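Local coordinates for periplasmic binding protein component of an ABC type zinc uptake transporter (Synechocystis sp., PDB 1PQ4) that probably captures zinc in the periplasm and hands it to an ABC-type transporter for uptake into the cell, at residues Q186-P189 with Q190-F193; F247-K250 with S251-I255; W135-P138 with T139-K142; P198-A201 with Y202-R205; E154-P157 with D158-D161. One frame throughout, in Å; residues are numbered along the deposited sequence.

How the contacts relate
All five contacts are local, but they differ with their place in the fold. Contacts 3 and 4 lie deepest, form the first turns of two helices beside the zinc site, and touch each other, L140 against Y202 and L136 against W200; aromatic rings and aliphatic groups dominate there. Contact 2, partly buried, also starts a helix, but it relies on hydroxyls, a carboxylate and a water. Contacts 1 and 5 are surface turns on opposite sides of the chain's centre: contact 1 has an arginine gripping backbone carbonyls, contact 5 a salt bridge and a carboxylate-amide bond. Contacts 3 and 5 share helix 138-155, while contact 1 reaches contact 4 through F193 packing on W200.

Contact 1. Residues Q186-P189 with Q190-F193; sequences QPLP and QRKF
R191 folds back over the turn and seizes the carbonyl of L188 side-on. Its NH2 lies 2.9 Å from L188 O and its NE 3.1 Å from the same L188 O, so a single acceptor takes two hydrogen bonds. NH2 approaches in the carbonyl plane on a lone pair, whereas NE comes in tilted by 32°; the oxygen itself lies almost in the guanidinium plane. Bends at chi2 and chi3 curl the arginine chain back to this position. NH2 also passes 3.4 Å from L188 CB, the two side chains crossing at about a right angle. The same NH2 donates to L185 O and NH1 to N208 O, so the planar group is held in its rotation from several sides. An arginine suits the place because its fan of N-H groups can serve several backbone carbonyls at once, here from the helix end, the loop and the neighbouring N208.

Q190 works differently. Its chain turns at chi2 (53°) to bring OE1 within 2.9 Å of K192 N, which donates to a lone pair in the amide plane. P189 lacks an amide hydrogen, which suits a turn without regular bonding, and Q190 N is buried with no partner.

The turn thus carries the chain from helix 160-185 into strand 192-195, which pairs with strand 210-213, while L188 and Q190 lean on helix 273-288.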
# COMPACT_ATOMS: atom_id res chain seq x y z
N GLN A 186 -17.91 10.08 1.07
CA GLN A 186 -18.30 11.35 1.68
C GLN A 186 -19.57 11.41 2.54
O GLN A 186 -19.58 12.13 3.54
CB GLN A 186 -18.33 12.48 0.65
CG GLN A 186 -16.93 12.86 0.09
CD GLN A 186 -15.76 12.74 1.11
OE1 GLN A 186 -15.36 11.63 1.50
NE2 GLN A 186 -15.23 13.89 1.53
N PRO A 187 -20.61 10.60 2.23
CA PRO A 187 -21.83 10.68 3.04
C PRO A 187 -21.86 9.96 4.39
O PRO A 187 -22.80 10.11 5.14
CB PRO A 187 -22.91 10.16 2.08
CG PRO A 187 -22.18 9.05 1.36
CD PRO A 187 -20.79 9.66 1.11
N LEU A 188 -20.84 9.19 4.72
CA LEU A 188 -20.84 8.49 6.00
C LEU A 188 -20.87 9.40 7.20
O LEU A 188 -20.10 10.34 7.29
CB LEU A 188 -19.62 7.60 6.08
CG LEU A 188 -19.40 6.73 4.83
CD1 LEU A 188 -18.21 5.81 5.09
CD2 LEU A 188 -20.67 5.91 4.52
N PRO A 189 -21.78 9.16 8.15
CA PRO A 189 -21.82 10.02 9.35
C PRO A 189 -20.73 9.53 10.28
O PRO A 189 -20.20 10.29 11.05
CB PRO A 189 -23.21 9.74 9.96
CG PRO A 189 -23.99 9.07 8.85
CD PRO A 189 -22.94 8.25 8.12
N GLN A 190 -20.43 8.23 10.21
CA GLN A 190 -19.41 7.61 11.05
C GLN A 190 -18.13 7.60 10.20
O GLN A 190 -18.06 6.98 9.12
CB GLN A 190 -19.82 6.17 11.44
CG GLN A 190 -18.75 5.36 12.22
CD GLN A 190 -18.23 6.08 13.45
OE1 GLN A 190 -17.20 6.76 13.41
NE2 GLN A 190 -18.95 5.95 14.57
N ARG A 191 -17.13 8.30 10.67
CA ARG A 191 -15.89 8.41 9.90
C ARG A 191 -14.79 7.49 10.40
O ARG A 191 -13.74 7.35 9.78
CB ARG A 191 -15.38 9.84 10.00
CG ARG A 191 -15.10 10.45 8.70
CD ARG A 191 -16.14 11.48 8.39
NE ARG A 191 -17.11 11.03 7.42
CZ ARG A 191 -16.88 10.78 6.13
NH1 ARG A 191 -15.68 10.88 5.57
NH2 ARG A 191 -17.91 10.48 5.38
N LYS A 192 -15.03 6.85 11.52
CA LYS A 192 -14.03 5.99 12.14
C LYS A 192 -14.10 4.53 11.70
O LYS A 192 -15.20 4.03 11.43
CB LYS A 192 -14.24 6.06 13.65
CG LYS A 192 -14.22 7.48 14.18
CD LYS A 192 -14.40 7.54 15.70
CE LYS A 192 -14.44 9.00 16.17
NZ LYS A 192 -14.38 9.15 17.64
N PHE A 193 -12.94 3.86 11.56
CA PHE A 193 -12.94 2.40 11.25
C PHE A 193 -11.77 1.78 12.01
O PHE A 193 -10.75 2.42 12.23
CB PHE A 193 -12.90 2.05 9.73
CG PHE A 193 -11.66 2.48 9.00
CD1 PHE A 193 -10.75 1.54 8.55
CD2 PHE A 193 -11.42 3.85 8.72
CE1 PHE A 193 -9.62 1.91 7.83
CE2 PHE A 193 -10.27 4.24 7.98
CZ PHE A 193 -9.37 3.27 7.54

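Contact 2. Residues F247-K250 with S251-I255; sequences FSTK and SSEAI
T249 and E253 meet first through the backbone. E253 N donates to T249 O over 2.9 Å, and A254 N donates to K250 O over 3.1 Å; these are the opening i to i+4 bonds of helix 250-259, with T249 at its N-cap position.

Side-chain bonds flank this turn. The T249 hydroxyl makes no capping bond. With chi1 at 55°, OG1 lies between the backbone N and the carbonyl carbon and points at E253, whose OE2 it meets as a donor; the modelled 2.4 Å between OG1 and OE2 is so short that its exact length is doubtful. E253 helps by running extended beyond CG, with CG 3.3 Å from T249 O. Just before the helix, S248 OG accepts from K250 N at 3.0 Å, an ST turn that uses a helix-start amide. Small hydroxyl residues suit this place because they can fold back on the main chain.

Water supplies the third kind of bond. One molecule donates to S248 O, 2.9 Å away, and to S251 OG, and accepts from S252 N at 3.1 Å, so it serves another amide of the first turn. S251 OG is held as well by E220.

The turn follows strand 240-244. F247 stacks on the zinc ligand H197, S251 and I255 pack against helix 223-234, and S252 and I255 touch strand 240-244.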
# COMPACT_ATOMS: atom_id res chain seq x y z
N PHE A 247 -1.78 -10.52 8.50
CA PHE A 247 -1.57 -10.57 9.94
C PHE A 247 -2.66 -11.43 10.56
O PHE A 247 -3.71 -11.63 9.97
CB PHE A 247 -1.62 -9.16 10.54
CG PHE A 247 -0.69 -8.18 9.88
CD1 PHE A 247 -1.09 -7.45 8.76
CD2 PHE A 247 0.61 -8.02 10.35
CE1 PHE A 247 -0.21 -6.57 8.13
CE2 PHE A 247 1.50 -7.13 9.71
CZ PHE A 247 1.09 -6.42 8.61
N SER A 248 -2.40 -11.95 11.74
CA SER A 248 -3.38 -12.76 12.42
C SER A 248 -4.62 -11.89 12.66
O SER A 248 -4.49 -10.69 12.95
CB SER A 248 -2.83 -13.20 13.77
OG SER A 248 -3.91 -13.64 14.56
N THR A 249 -5.81 -12.46 12.52
CA THR A 249 -7.03 -11.68 12.78
C THR A 249 -7.57 -12.03 14.16
O THR A 249 -8.67 -11.63 14.50
CB THR A 249 -8.12 -12.00 11.78
OG1 THR A 249 -8.37 -13.42 11.80
CG2 THR A 249 -7.70 -11.58 10.36
N LYS A 250 -6.78 -12.75 14.96
CA LYS A 250 -7.23 -13.16 16.29
C LYS A 250 -7.77 -12.02 17.15
O LYS A 250 -8.86 -12.14 17.69
CB LYS A 250 -6.10 -13.90 17.04
CG LYS A 250 -6.61 -14.64 18.29
CD LYS A 250 -5.47 -15.18 19.16
CE LYS A 250 -4.53 -16.06 18.35
NZ LYS A 250 -3.12 -16.05 18.85
N SER A 251 -7.06 -10.90 17.29
CA SER A 251 -7.64 -9.85 18.12
C SER A 251 -8.79 -9.09 17.49
O SER A 251 -9.67 -8.62 18.20
CB SER A 251 -6.56 -8.88 18.68
OG SER A 251 -5.56 -8.61 17.74
N SER A 252 -8.84 -9.00 16.16
CA SER A 252 -9.95 -8.34 15.52
C SER A 252 -11.21 -9.17 15.82
O SER A 252 -12.26 -8.61 16.08
CB SER A 252 -9.76 -8.28 14.00
OG SER A 252 -8.60 -7.50 13.66
N GLU A 253 -11.06 -10.49 15.75
CA GLU A 253 -12.18 -11.41 16.01
C GLU A 253 -12.66 -11.32 17.46
O GLU A 253 -13.86 -11.32 17.72
CB GLU A 253 -11.76 -12.86 15.69
CG GLU A 253 -11.55 -13.11 14.20
CD GLU A 253 -11.01 -14.49 13.89
OE1 GLU A 253 -11.64 -15.50 14.26
OE2 GLU A 253 -9.94 -14.59 13.25
N ALA A 254 -11.73 -11.21 18.39
CA ALA A 254 -12.11 -11.13 19.80
C ALA A 254 -12.83 -9.83 20.05
O ALA A 254 -13.82 -9.78 20.77
CB ALA A 254 -10.86 -11.26 20.71
N ILE A 255 -12.33 -8.75 19.45
CA ILE A 255 -12.97 -7.47 19.62
C ILE A 255 -14.35 -7.48 19.04
O ILE A 255 -15.29 -6.99 19.68
CB ILE A 255 -12.17 -6.30 18.97
CG1 ILE A 255 -10.91 -6.04 19.79
CG2 ILE A 255 -13.06 -5.04 18.87
CD1 ILE A 255 -10.15 -7.23 20.34
O HOH W 1 -6.21 -9.03 14.58

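Contact 3. Residues W135-P138 with T139-K142; sequences WLSP and TLVK
The W135 indole, whose residue touches V141 through W135 O, 3.6 Å from V141 CG2, lies about 5 Å from the zinc ion. Its ring forms an edge-to-face pair with F62 and meets H133, a zinc ligand, with the planes at about 50°; NE1 donates to P268 O. The P138 ring packs on L181 of helix 160-185. Proline suits the first position of helix 138-155, where no earlier carbonyl needs its missing N-H.

S137 is the N-cap. With chi1 at 168° its OG swings under the first turn and accepts from L140 N at 3.2 Å, although the placing of OG is less sure. V141 N donates to S137 O at 2.8 Å and K142 N to P138 O at 3.1 Å. L140 lays its side chain along the serine, CB 3.8 Å from S137 CB, and its CD2 reaches Y202. An alanine here would lack both methyls, and a gap would probably open between S137 and the Y202 ring.

S137 OG is also bonded to D206 OD2, so the hydroxyl joins two helices; the carboxylate, close to the helix start, would probably favour the first-turn amides electrostatically.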
# COMPACT_ATOMS: atom_id res chain seq x y z
N TRP A 135 1.20 3.87 -1.06
CA TRP A 135 0.64 3.27 -2.27
C TRP A 135 -0.86 3.08 -2.22
O TRP A 135 -1.46 2.59 -3.19
CB TRP A 135 1.34 1.92 -2.58
CG TRP A 135 1.01 0.83 -1.54
CD1 TRP A 135 -0.06 -0.03 -1.55
CD2 TRP A 135 1.78 0.52 -0.39
NE1 TRP A 135 0.02 -0.89 -0.45
CE2 TRP A 135 1.14 -0.56 0.27
CE3 TRP A 135 2.97 1.06 0.15
CZ2 TRP A 135 1.66 -1.13 1.45
CZ3 TRP A 135 3.48 0.49 1.32
CH2 TRP A 135 2.83 -0.60 1.95
N LEU A 136 -1.46 3.46 -1.09
CA LEU A 136 -2.91 3.29 -0.96
C LEU A 136 -3.65 4.61 -1.09
O LEU A 136 -4.83 4.70 -0.77
CB LEU A 136 -3.23 2.59 0.37
CG LEU A 136 -2.69 1.14 0.34
CD1 LEU A 136 -2.65 0.59 1.76
CD2 LEU A 136 -3.52 0.24 -0.58
N SER A 137 -2.94 5.66 -1.53
CA SER A 137 -3.56 6.97 -1.76
C SER A 137 -3.54 7.25 -3.26
O SER A 137 -2.45 7.43 -3.84
CB SER A 137 -2.74 8.07 -1.06
OG SER A 137 -3.17 9.35 -1.51
N PRO A 138 -4.71 7.28 -3.94
CA PRO A 138 -4.67 7.56 -5.40
C PRO A 138 -3.93 8.89 -5.70
O PRO A 138 -3.24 9.02 -6.70
CB PRO A 138 -6.16 7.71 -5.80
CG PRO A 138 -6.86 6.75 -4.82
CD PRO A 138 -6.09 7.02 -3.47
N THR A 139 -4.11 9.85 -4.81
CA THR A 139 -3.48 11.18 -4.98
C THR A 139 -1.96 11.05 -4.98
O THR A 139 -1.28 11.56 -5.86
CB THR A 139 -4.00 12.10 -3.85
OG1 THR A 139 -5.38 12.37 -4.14
CG2 THR A 139 -3.27 13.46 -3.79
N LEU A 140 -1.42 10.32 -4.01
CA LEU A 140 0.02 10.14 -3.94
C LEU A 140 0.50 9.18 -5.02
O LEU A 140 1.64 9.27 -5.47
CB LEU A 140 0.39 9.65 -2.53
CG LEU A 140 0.28 10.65 -1.40
CD1 LEU A 140 -1.12 11.15 -1.29
CD2 LEU A 140 0.68 9.95 -0.07
N VAL A 141 -0.37 8.29 -5.49
CA VAL A 141 0.11 7.41 -6.55
C VAL A 141 0.33 8.18 -7.84
O VAL A 141 1.11 7.76 -8.67
CB VAL A 141 -0.87 6.17 -6.74
CG1 VAL A 141 -0.54 5.37 -8.01
CG2 VAL A 141 -0.63 5.23 -5.51
N LYS A 142 -0.44 9.25 -8.05
CA LYS A 142 -0.15 10.10 -9.22
C LYS A 142 1.31 10.54 -9.20
O LYS A 142 1.95 10.55 -10.23
CB LYS A 142 -0.97 11.40 -9.23
CG LYS A 142 -2.48 11.16 -9.39
CD LYS A 142 -3.20 12.52 -9.46
CE LYS A 142 -4.73 12.37 -9.48
NZ LYS A 142 -5.34 13.72 -9.80

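Contact 4. Residues P198-A201 with Y202-R205; sequences PSWA and YFAR
W200 O accepts from A204 N at 2.8 Å and A201 O from R205 N at 2.9 Å, two i to i+4 bonds that build the first turn of helix 201-206. This is a helix N-terminus in the loop leaving strand 192-195, next to the zinc ligand H197, in a solute-binding protein whose metal lies between two lobes. W200 holds the N-cap position, and its indole cannot accept a capping bond. A water does comparable work for one amide, donating to S199 O at 2.7 Å and accepting from Y202 N at 3.1 Å; it sits at the edge of the Y202 ring, in its plane.

W200 and F203 leave the backbone in the same direction and form a T-shaped pair. The edge of the indole meets the face of the phenyl ring, with centroids 5.7 Å apart and planes at 77°, and CE3 of W200 is 4.0 Å from CG of F203. F203 reaches this place because its CG stands opposite the backbone N (chi1 173°), which swings the ring back toward the N-cap residue. Large rings suit the site, since W200 and F203 also touch L277 of helix 273-288. The indole keeps its polar atom satisfied, NE1 bonding to E244 OE2.

The Y202 side chain lies close to that of the zinc ligand H133 and touches P88, its OH bonded to D131 O and L89 N. A204 CB comes within 3.1 Å of W200 O, the N-cap carbonyl. Over one face of the W200 indole, displaced toward the rim, S199 OG stands 3.2 Å above the ring plane.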
# COMPACT_ATOMS: atom_id res chain seq x y z
N PRO A 198 -2.16 -0.62 10.82
CA PRO A 198 -2.42 0.70 10.26
C PRO A 198 -1.75 0.97 8.94
O PRO A 198 -0.74 1.65 8.85
CB PRO A 198 -1.95 1.65 11.39
CG PRO A 198 -0.75 0.93 11.94
CD PRO A 198 -1.17 -0.56 11.91
N SER A 199 -2.28 0.41 7.89
CA SER A 199 -1.66 0.74 6.62
C SER A 199 -2.50 1.76 5.87
O SER A 199 -2.19 2.08 4.71
CB SER A 199 -1.54 -0.54 5.80
OG SER A 199 -2.73 -1.23 5.84
N TRP A 200 -3.54 2.29 6.50
CA TRP A 200 -4.45 3.16 5.76
C TRP A 200 -4.44 4.65 6.14
O TRP A 200 -5.42 5.35 5.87
CB TRP A 200 -5.91 2.63 5.90
CG TRP A 200 -6.04 1.15 5.58
CD1 TRP A 200 -5.92 0.09 6.45
CD2 TRP A 200 -6.18 0.59 4.28
NE1 TRP A 200 -5.98 -1.10 5.76
CE2 TRP A 200 -6.13 -0.82 4.42
CE3 TRP A 200 -6.34 1.13 3.00
CZ2 TRP A 200 -6.23 -1.69 3.34
CZ3 TRP A 200 -6.45 0.27 1.91
CH2 TRP A 200 -6.39 -1.13 2.09
N ALA A 201 -3.35 5.14 6.74
CA ALA A 201 -3.35 6.55 7.16
C ALA A 201 -3.47 7.54 5.97
O ALA A 201 -4.13 8.55 6.06
CB ALA A 201 -2.06 6.86 7.98
N TYR A 202 -2.81 7.25 4.85
CA TYR A 202 -2.89 8.18 3.72
C TYR A 202 -4.27 8.12 3.09
O TYR A 202 -4.88 9.13 2.75
CB TYR A 202 -1.81 7.85 2.70
CG TYR A 202 -0.43 8.15 3.28
CD1 TYR A 202 0.10 9.48 3.25
CD2 TYR A 202 0.35 7.14 3.85
CE1 TYR A 202 1.34 9.78 3.75
CE2 TYR A 202 1.65 7.43 4.35
CZ TYR A 202 2.13 8.76 4.29
OH TYR A 202 3.44 9.04 4.69
N PHE A 203 -4.76 6.90 2.94
CA PHE A 203 -6.09 6.68 2.36
C PHE A 203 -7.08 7.42 3.24
O PHE A 203 -7.96 8.15 2.78
CB PHE A 203 -6.36 5.13 2.35
CG PHE A 203 -7.75 4.77 1.94
CD1 PHE A 203 -8.08 4.63 0.60
CD2 PHE A 203 -8.74 4.55 2.91
CE1 PHE A 203 -9.39 4.27 0.21
CE2 PHE A 203 -10.04 4.19 2.53
CZ PHE A 203 -10.36 4.06 1.19
N ALA A 204 -6.91 7.28 4.54
CA ALA A 204 -7.84 7.92 5.47
C ALA A 204 -7.78 9.47 5.39
O ALA A 204 -8.82 10.17 5.45
CB ALA A 204 -7.52 7.46 6.89
N ARG A 205 -6.56 9.99 5.24
CA ARG A 205 -6.43 11.46 5.16
C ARG A 205 -7.13 11.92 3.89
O ARG A 205 -7.87 12.90 3.93
CB ARG A 205 -4.95 11.88 5.09
CG ARG A 205 -4.71 13.26 5.62
CD ARG A 205 -3.23 13.57 5.64
NE ARG A 205 -2.88 14.74 6.44
CZ ARG A 205 -3.06 16.00 6.05
NH1 ARG A 205 -3.60 16.26 4.86
NH2 ARG A 205 -2.69 17.00 6.85
O HOH W 2 -2.25 4.54 3.54

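Contact 5. Residues E154-P157 with D158-D161; sequences ELDP and DNRD
E154 and R160 extend alongside one another and join in a salt bridge: OE2 of E154 lies 2.9 Å from NH2 of R160. The carboxylate plane is turned 84° from the guanidinium plane, and OE2 meets the guanidinium at its edge; the bond's poor angle makes it weak as a hydrogen bond. A bend in the E154 chain at chi2 turns the acid toward its partner.

D156 and N159 are set obliquely, their flat groups steeply inclined. ND2 of N159 meets OD2 of D156 at 2.9 Å, nearly linear, from the syn side, 26° out of the carboxylate plane. D156 CG lies opposite its own backbone N (chi1 178°), which carries the carboxylate forward over the turn.

These residues form the bend of a helical hairpin, where helix 138-155 ends and helix 160-185 begins. The backbone makes the tighter i to i+3 bonds of a 3-10-like turn, N159 N to D156 O at 3.0 Å and R160 N to P157 O at 3.2 Å. P157 suits the bend because its ring fixes phi, and its missing N-H is consistent with the helix stopping here.

D156 OD2 also bonds to Y163 OH. Without the carboxylate, as in an alanine, N159 ND2 and the Y163 hydroxyl would probably lose their common acceptor and the asparagine amide would be freer to turn. The arginine chain meanwhile passes along the proline, R160 NH1 4.0 Å from P157 CA.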
# COMPACT_ATOMS: atom_id res chain seq x y z
N GLU A 154 14.10 7.63 -19.03
CA GLU A 154 15.54 7.90 -18.99
C GLU A 154 16.31 6.61 -19.26
O GLU A 154 17.36 6.62 -19.87
CB GLU A 154 15.95 8.42 -17.62
CG GLU A 154 15.41 9.80 -17.28
CD GLU A 154 15.99 10.87 -18.18
OE1 GLU A 154 17.22 10.87 -18.38
OE2 GLU A 154 15.20 11.71 -18.68
N LEU A 155 15.76 5.49 -18.83
CA LEU A 155 16.41 4.21 -19.03
C LEU A 155 16.16 3.67 -20.43
O LEU A 155 16.97 2.89 -20.97
CB LEU A 155 15.85 3.21 -18.01
CG LEU A 155 16.68 2.53 -16.92
CD1 LEU A 155 17.99 3.24 -16.67
CD2 LEU A 155 15.84 2.45 -15.66
N ASP A 156 15.05 4.06 -21.03
CA ASP A 156 14.66 3.50 -22.32
C ASP A 156 14.09 4.63 -23.18
O ASP A 156 12.90 4.66 -23.51
CB ASP A 156 13.66 2.35 -22.03
CG ASP A 156 13.13 1.68 -23.27
OD1 ASP A 156 13.81 1.72 -24.29
OD2 ASP A 156 12.03 1.10 -23.23
N PRO A 157 14.96 5.60 -23.56
CA PRO A 157 14.65 6.78 -24.36
C PRO A 157 13.89 6.49 -25.63
O PRO A 157 13.07 7.30 -26.01
CB PRO A 157 16.03 7.37 -24.67
CG PRO A 157 16.85 6.95 -23.53
CD PRO A 157 16.41 5.51 -23.30
N ASP A 158 14.16 5.36 -26.27
CA ASP A 158 13.46 5.06 -27.50
C ASP A 158 11.95 4.96 -27.37
O ASP A 158 11.23 5.14 -28.37
CB ASP A 158 13.95 3.75 -28.10
CG ASP A 158 15.41 3.81 -28.53
OD1 ASP A 158 15.83 4.91 -28.96
OD2 ASP A 158 16.10 2.77 -28.44
N ASN A 159 11.46 4.67 -26.16
CA ASN A 159 10.01 4.52 -25.96
C ASN A 159 9.40 5.61 -25.09
O ASN A 159 8.28 5.49 -24.58
CB ASN A 159 9.71 3.14 -25.35
CG ASN A 159 10.05 2.04 -26.29
OD1 ASN A 159 9.47 1.92 -27.38
ND2 ASN A 159 11.00 1.19 -25.89
N ARG A 160 10.15 6.70 -24.94
CA ARG A 160 9.71 7.81 -24.15
C ARG A 160 8.28 8.22 -24.47
O ARG A 160 7.49 8.43 -23.55
CB ARG A 160 10.63 9.01 -24.35
CG ARG A 160 10.15 10.27 -23.64
CD ARG A 160 11.12 11.47 -23.85
NE ARG A 160 11.80 11.82 -22.61
CZ ARG A 160 12.91 11.24 -22.14
NH1 ARG A 160 13.50 10.27 -22.82
NH2 ARG A 160 13.41 11.63 -20.97
N ASP A 161 7.94 8.33 -25.75
CA ASP A 161 6.59 8.78 -26.07
C ASP A 161 5.51 7.85 -25.52
O ASP A 161 4.43 8.30 -25.11
CB ASP A 161 6.41 8.94 -27.58
CG ASP A 161 7.13 10.18 -28.15
OD1 ASP A 161 7.40 11.13 -27.40
OD2 ASP A 161 7.41 10.20 -29.36